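Local coordinates for tryptophanyl-tRNA synthetase (Aeropyrum pernix, PDB 3A04), which catalyses the ATP-dependent attachment of L-tryptophan to its cognate tRNA, releasing AMP and diphosphate, at residues 25-39 with 52-66. Residues are numbered along the deposited sequence; the frame is centred on the assembly and turned at random.
Sequences GIRPFSEVLPLLRKA and IFGHRDFDKILEAKA
Arg-27 and His-55 form an antiparallel hydrogen-bonded pair that sets the outermost strand, 27-28, beside strand 52-56 at the edge of the mixed sheet of the Rossmann-type catalytic domain; from these two strands helices 33-38 and 58-66 run on side by side, their axes 19° apart. The bond from Arg-27 N to His-55 O, 2.8 Å, is almost straight, and His-55 N returns a bond to Arg-27 O. Beyond the pair, Phe-29 N reaches Phe-53 O from well above the carbonyl plane.

The side chain of His-55 links strands to helices. Its CB lies near Phe-29 CD1, and chi1 of 84° holds CG between the backbone N and the carbonyl carbon, bringing one face of the imidazole against Val-32. There Val-32 CG1 sits over the middle of the ring, 3.7 Å from the His-55 centroid. CD2 meets Pro-28 O at the ring edge, and ND1 accepts a bond from the first turn of the following helix (Phe-58 N to His-55 ND1, 3.1 Å). At the tip, NE2 packs against Arg-27 CB; a water lying in the imidazole plane bridges NE2 to Glu-31 OE1, and OE2 of the same carboxylate is salt-bridged to Arg-27 NH1. A leucine in place of His-55 would probably leave Phe-58 N without its side-chain acceptor and the water deprived of its imidazole partner.

The Phe-29 ring reaches back along strand 52-56 to Ile-52, whose CG2 makes an off-centre CH-pi contact, 3.8 Å from Phe-29 CD1; Phe-29 CE1 touches Phe-58 CD2, and Met-47 of helix 45-48 touches both Phe-29 and Ile-52. Farther along, Leu-62 packs between the helices, its CD1 against Val-32 CB and Leu-36 CD1 and its CD2 against Ala-39 CB. On the other flank, Leu-35 splits its methyls, CD2 resting on Glu-63 CG and CD1 pressing to 3.4 Å from Asp-59 CB.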
# COMPACT_ATOMS: atom_id res chain seq x y z
N GLY A 25 -28.23 -9.32 1.57
CA GLY A 25 -28.94 -8.04 1.72
C GLY A 25 -29.16 -7.36 0.37
O GLY A 25 -29.44 -6.13 0.29
N ILE A 26 -29.01 -8.13 -0.70
CA ILE A 26 -29.36 -7.61 -2.04
C ILE A 26 -30.86 -7.73 -2.31
O ILE A 26 -31.43 -8.83 -2.22
CB ILE A 26 -28.55 -8.34 -3.11
CG1 ILE A 26 -27.05 -8.20 -2.78
CG2 ILE A 26 -28.97 -7.84 -4.49
CD1 ILE A 26 -26.13 -9.08 -3.69
N ARG A 27 -31.47 -6.62 -2.68
CA ARG A 27 -32.91 -6.50 -2.89
C ARG A 27 -33.31 -6.38 -4.36
O ARG A 27 -32.50 -5.92 -5.18
CB ARG A 27 -33.37 -5.22 -2.19
CG ARG A 27 -32.94 -5.20 -0.73
CD ARG A 27 -34.06 -5.65 0.24
NE ARG A 27 -34.41 -7.05 0.08
CZ ARG A 27 -35.65 -7.57 0.22
NH1 ARG A 27 -36.72 -6.83 0.46
NH2 ARG A 27 -35.82 -8.87 0.08
N PRO A 28 -34.58 -6.71 -4.69
CA PRO A 28 -35.07 -6.38 -6.07
C PRO A 28 -34.96 -4.90 -6.31
O PRO A 28 -35.34 -4.08 -5.43
CB PRO A 28 -36.57 -6.73 -6.02
CG PRO A 28 -36.59 -7.94 -4.99
CD PRO A 28 -35.61 -7.40 -3.88
N PHE A 29 -34.47 -4.55 -7.51
CA PHE A 29 -34.37 -3.15 -7.89
C PHE A 29 -35.69 -2.42 -7.85
O PHE A 29 -35.75 -1.18 -7.65
CB PHE A 29 -33.72 -2.96 -9.31
CG PHE A 29 -33.33 -1.52 -9.59
CD1 PHE A 29 -32.11 -1.03 -9.18
CD2 PHE A 29 -34.21 -0.67 -10.21
CE1 PHE A 29 -31.77 0.32 -9.36
CE2 PHE A 29 -33.85 0.61 -10.47
CZ PHE A 29 -32.64 1.13 -9.98
N SER A 30 -36.77 -3.12 -8.14
CA SER A 30 -38.09 -2.43 -8.16
C SER A 30 -38.46 -1.69 -6.82
O SER A 30 -39.19 -0.69 -6.83
CB SER A 30 -39.18 -3.44 -8.56
OG SER A 30 -39.04 -4.60 -7.76
N GLU A 31 -37.90 -2.13 -5.69
CA GLU A 31 -38.22 -1.47 -4.40
C GLU A 31 -37.74 -0.01 -4.37
O GLU A 31 -38.24 0.80 -3.58
CB GLU A 31 -37.64 -2.27 -3.24
CG GLU A 31 -38.11 -3.74 -3.16
CD GLU A 31 -37.51 -4.47 -1.92
OE1 GLU A 31 -36.68 -3.85 -1.17
OE2 GLU A 31 -37.88 -5.66 -1.69
N VAL A 32 -36.82 0.38 -5.27
CA VAL A 32 -36.42 1.78 -5.24
C VAL A 32 -37.18 2.64 -6.19
O VAL A 32 -36.91 3.83 -6.26
CB VAL A 32 -34.89 2.04 -5.51
CG1 VAL A 32 -34.03 1.39 -4.48
CG2 VAL A 32 -34.44 1.64 -6.99
N LEU A 33 -38.15 2.09 -6.92
CA LEU A 33 -38.87 2.91 -7.90
C LEU A 33 -39.46 4.18 -7.31
O LEU A 33 -39.26 5.29 -7.88
CB LEU A 33 -39.86 2.07 -8.74
CG LEU A 33 -39.11 1.04 -9.63
CD1 LEU A 33 -39.97 -0.07 -10.25
CD2 LEU A 33 -38.20 1.71 -10.73
N PRO A 34 -40.12 4.07 -6.14
CA PRO A 34 -40.76 5.25 -5.60
C PRO A 34 -39.67 6.25 -5.16
O PRO A 34 -39.83 7.44 -5.37
CB PRO A 34 -41.52 4.70 -4.37
CG PRO A 34 -41.82 3.23 -4.71
CD PRO A 34 -40.53 2.82 -5.44
N LEU A 35 -38.55 5.77 -4.62
CA LEU A 35 -37.48 6.73 -4.29
C LEU A 35 -36.90 7.38 -5.53
O LEU A 35 -36.57 8.59 -5.56
CB LEU A 35 -36.37 6.05 -3.42
CG LEU A 35 -36.77 6.10 -1.93
CD1 LEU A 35 -36.01 5.09 -1.10
CD2 LEU A 35 -36.73 7.56 -1.32
N LEU A 36 -36.77 6.57 -6.57
CA LEU A 36 -36.26 7.07 -7.86
C LEU A 36 -37.13 8.24 -8.36
O LEU A 36 -36.65 9.31 -8.63
CB LEU A 36 -36.24 5.90 -8.83
CG LEU A 36 -35.18 5.68 -9.89
CD1 LEU A 36 -33.76 5.93 -9.47
CD2 LEU A 36 -35.31 4.23 -10.41
N ARG A 37 -38.44 8.05 -8.42
CA ARG A 37 -39.38 9.20 -8.60
C ARG A 37 -39.16 10.45 -7.70
O ARG A 37 -39.06 11.58 -8.19
CB ARG A 37 -40.79 8.73 -8.35
CG ARG A 37 -41.34 7.71 -9.36
CD ARG A 37 -42.90 7.58 -9.24
NE ARG A 37 -43.57 8.88 -9.13
CZ ARG A 37 -43.96 9.64 -10.17
NH1 ARG A 37 -43.74 9.23 -11.43
NH2 ARG A 37 -44.58 10.80 -9.95
N LYS A 38 -39.11 10.24 -6.39
CA LYS A 38 -39.00 11.37 -5.48
C LYS A 38 -37.70 12.09 -5.77
O LYS A 38 -37.65 13.33 -5.69
CB LYS A 38 -39.10 10.93 -4.00
CG LYS A 38 -40.49 10.28 -3.62
CD LYS A 38 -40.41 9.51 -2.28
CE LYS A 38 -41.50 8.45 -2.11
NZ LYS A 38 -40.93 7.20 -1.43
N ALA A 39 -36.65 11.34 -6.17
CA ALA A 39 -35.40 12.01 -6.60
C ALA A 39 -35.48 12.68 -8.01
O ALA A 39 -34.48 13.27 -8.48
CB ALA A 39 -34.16 11.06 -6.45
N ILE A 52 -30.65 -4.37 -14.94
CA ILE A 52 -30.31 -3.96 -13.56
C ILE A 52 -31.37 -4.53 -12.63
O ILE A 52 -32.46 -4.01 -12.54
CB ILE A 52 -30.25 -2.47 -13.50
CG1 ILE A 52 -29.07 -1.99 -14.42
CG2 ILE A 52 -29.89 -1.99 -12.06
CD1 ILE A 52 -29.10 -0.51 -14.48
N PHE A 53 -31.06 -5.64 -11.98
CA PHE A 53 -32.11 -6.42 -11.30
C PHE A 53 -32.11 -6.27 -9.74
O PHE A 53 -33.10 -6.65 -9.06
CB PHE A 53 -31.94 -7.88 -11.62
CG PHE A 53 -30.69 -8.48 -11.09
CD1 PHE A 53 -30.63 -9.01 -9.78
CD2 PHE A 53 -29.55 -8.55 -11.90
CE1 PHE A 53 -29.44 -9.60 -9.32
CE2 PHE A 53 -28.41 -9.13 -11.46
CZ PHE A 53 -28.33 -9.67 -10.16
N GLY A 54 -31.01 -5.71 -9.20
CA GLY A 54 -30.81 -5.73 -7.75
C GLY A 54 -30.20 -4.43 -7.25
O GLY A 54 -29.63 -3.63 -8.05
N HIS A 55 -30.31 -4.21 -5.92
CA HIS A 55 -29.57 -3.08 -5.31
C HIS A 55 -29.29 -3.44 -3.84
O HIS A 55 -29.96 -4.33 -3.27
CB HIS A 55 -30.35 -1.75 -5.35
CG HIS A 55 -31.31 -1.62 -4.21
ND1 HIS A 55 -31.02 -0.89 -3.07
CD2 HIS A 55 -32.56 -2.14 -4.01
CE1 HIS A 55 -32.04 -0.97 -2.22
NE2 HIS A 55 -32.98 -1.74 -2.76
N ARG A 56 -28.29 -2.78 -3.27
CA ARG A 56 -28.15 -2.81 -1.80
C ARG A 56 -27.89 -1.38 -1.37
O ARG A 56 -26.93 -0.75 -1.84
CB ARG A 56 -27.05 -3.77 -1.37
CG ARG A 56 -26.90 -3.82 0.22
CD ARG A 56 -25.95 -4.93 0.59
NE ARG A 56 -24.62 -4.76 -0.04
CZ ARG A 56 -23.89 -5.76 -0.52
NH1 ARG A 56 -24.31 -7.02 -0.41
NH2 ARG A 56 -22.71 -5.51 -1.10
N ASP A 57 -28.79 -0.81 -0.55
CA ASP A 57 -28.64 0.54 0.02
C ASP A 57 -28.76 1.69 -0.98
O ASP A 57 -28.48 2.85 -0.64
CB ASP A 57 -27.28 0.63 0.80
CG ASP A 57 -27.29 -0.17 2.16
OD1 ASP A 57 -28.41 -0.61 2.58
OD2 ASP A 57 -26.21 -0.31 2.79
N PHE A 58 -29.12 1.42 -2.25
CA PHE A 58 -29.32 2.55 -3.23
C PHE A 58 -30.47 3.50 -2.81
O PHE A 58 -30.53 4.71 -3.15
CB PHE A 58 -29.56 1.95 -4.66
CG PHE A 58 -29.48 2.96 -5.80
CD1 PHE A 58 -28.46 3.89 -5.84
CD2 PHE A 58 -30.46 2.96 -6.83
CE1 PHE A 58 -28.37 4.86 -6.92
CE2 PHE A 58 -30.43 3.88 -7.87
CZ PHE A 58 -29.39 4.84 -7.94
N ASP A 59 -31.43 2.96 -2.07
CA ASP A 59 -32.42 3.83 -1.37
C ASP A 59 -31.83 4.96 -0.51
O ASP A 59 -32.24 6.14 -0.63
CB ASP A 59 -33.39 2.99 -0.53
CG ASP A 59 -32.70 2.11 0.50
OD1 ASP A 59 -31.54 1.72 0.33
OD2 ASP A 59 -33.37 1.74 1.50
N LYS A 60 -30.82 4.62 0.29
CA LYS A 60 -30.13 5.65 1.10
C LYS A 60 -29.51 6.69 0.19
O LYS A 60 -29.52 7.89 0.50
CB LYS A 60 -29.02 4.98 1.97
CG LYS A 60 -29.60 4.02 3.05
CD LYS A 60 -28.53 3.21 3.78
CE LYS A 60 -27.60 4.02 4.70
NZ LYS A 60 -26.45 3.17 5.32
N ILE A 61 -28.98 6.24 -0.98
CA ILE A 61 -28.36 7.24 -1.89
C ILE A 61 -29.39 8.22 -2.39
O ILE A 61 -29.15 9.42 -2.44
CB ILE A 61 -27.75 6.53 -3.16
CG1 ILE A 61 -26.83 5.40 -2.74
CG2 ILE A 61 -27.05 7.59 -4.05
CD1 ILE A 61 -25.57 5.98 -1.91
N LEU A 62 -30.53 7.68 -2.82
CA LEU A 62 -31.56 8.45 -3.49
C LEU A 62 -32.19 9.39 -2.41
O LEU A 62 -32.52 10.56 -2.70
CB LEU A 62 -32.62 7.45 -4.06
CG LEU A 62 -32.12 6.74 -5.37
CD1 LEU A 62 -33.12 5.62 -5.84
CD2 LEU A 62 -31.79 7.72 -6.51
N GLU A 63 -32.25 8.88 -1.16
CA GLU A 63 -32.76 9.75 -0.03
C GLU A 63 -31.84 10.94 0.13
O GLU A 63 -32.30 12.14 0.19
CB GLU A 63 -32.90 8.94 1.29
CG GLU A 63 -34.24 8.09 1.36
CD GLU A 63 -34.26 6.92 2.38
OE1 GLU A 63 -33.27 6.67 3.11
OE2 GLU A 63 -35.31 6.21 2.44
N ALA A 64 -30.53 10.68 0.19
CA ALA A 64 -29.60 11.85 0.23
C ALA A 64 -29.77 12.81 -0.95
O ALA A 64 -29.83 14.10 -0.80
CB ALA A 64 -28.14 11.36 0.30
N LYS A 65 -29.84 12.23 -2.17
CA LYS A 65 -30.01 13.07 -3.32
C LYS A 65 -31.28 13.95 -3.27
O LYS A 65 -31.23 15.13 -3.71
CB LYS A 65 -30.08 12.22 -4.58
CG LYS A 65 -29.90 13.00 -5.85
CD LYS A 65 -29.99 12.01 -7.03
CE LYS A 65 -29.35 12.66 -8.24
NZ LYS A 65 -30.06 13.92 -8.71
N ALA A 66 -32.39 13.35 -2.90
CA ALA A 66 -33.66 14.12 -2.80
C ALA A 66 -33.60 15.28 -1.77
O ALA A 66 -34.26 16.28 -1.95
CB ALA A 66 -34.87 13.18 -2.55
O HOH W 1 -35.16 -1.63 -1.09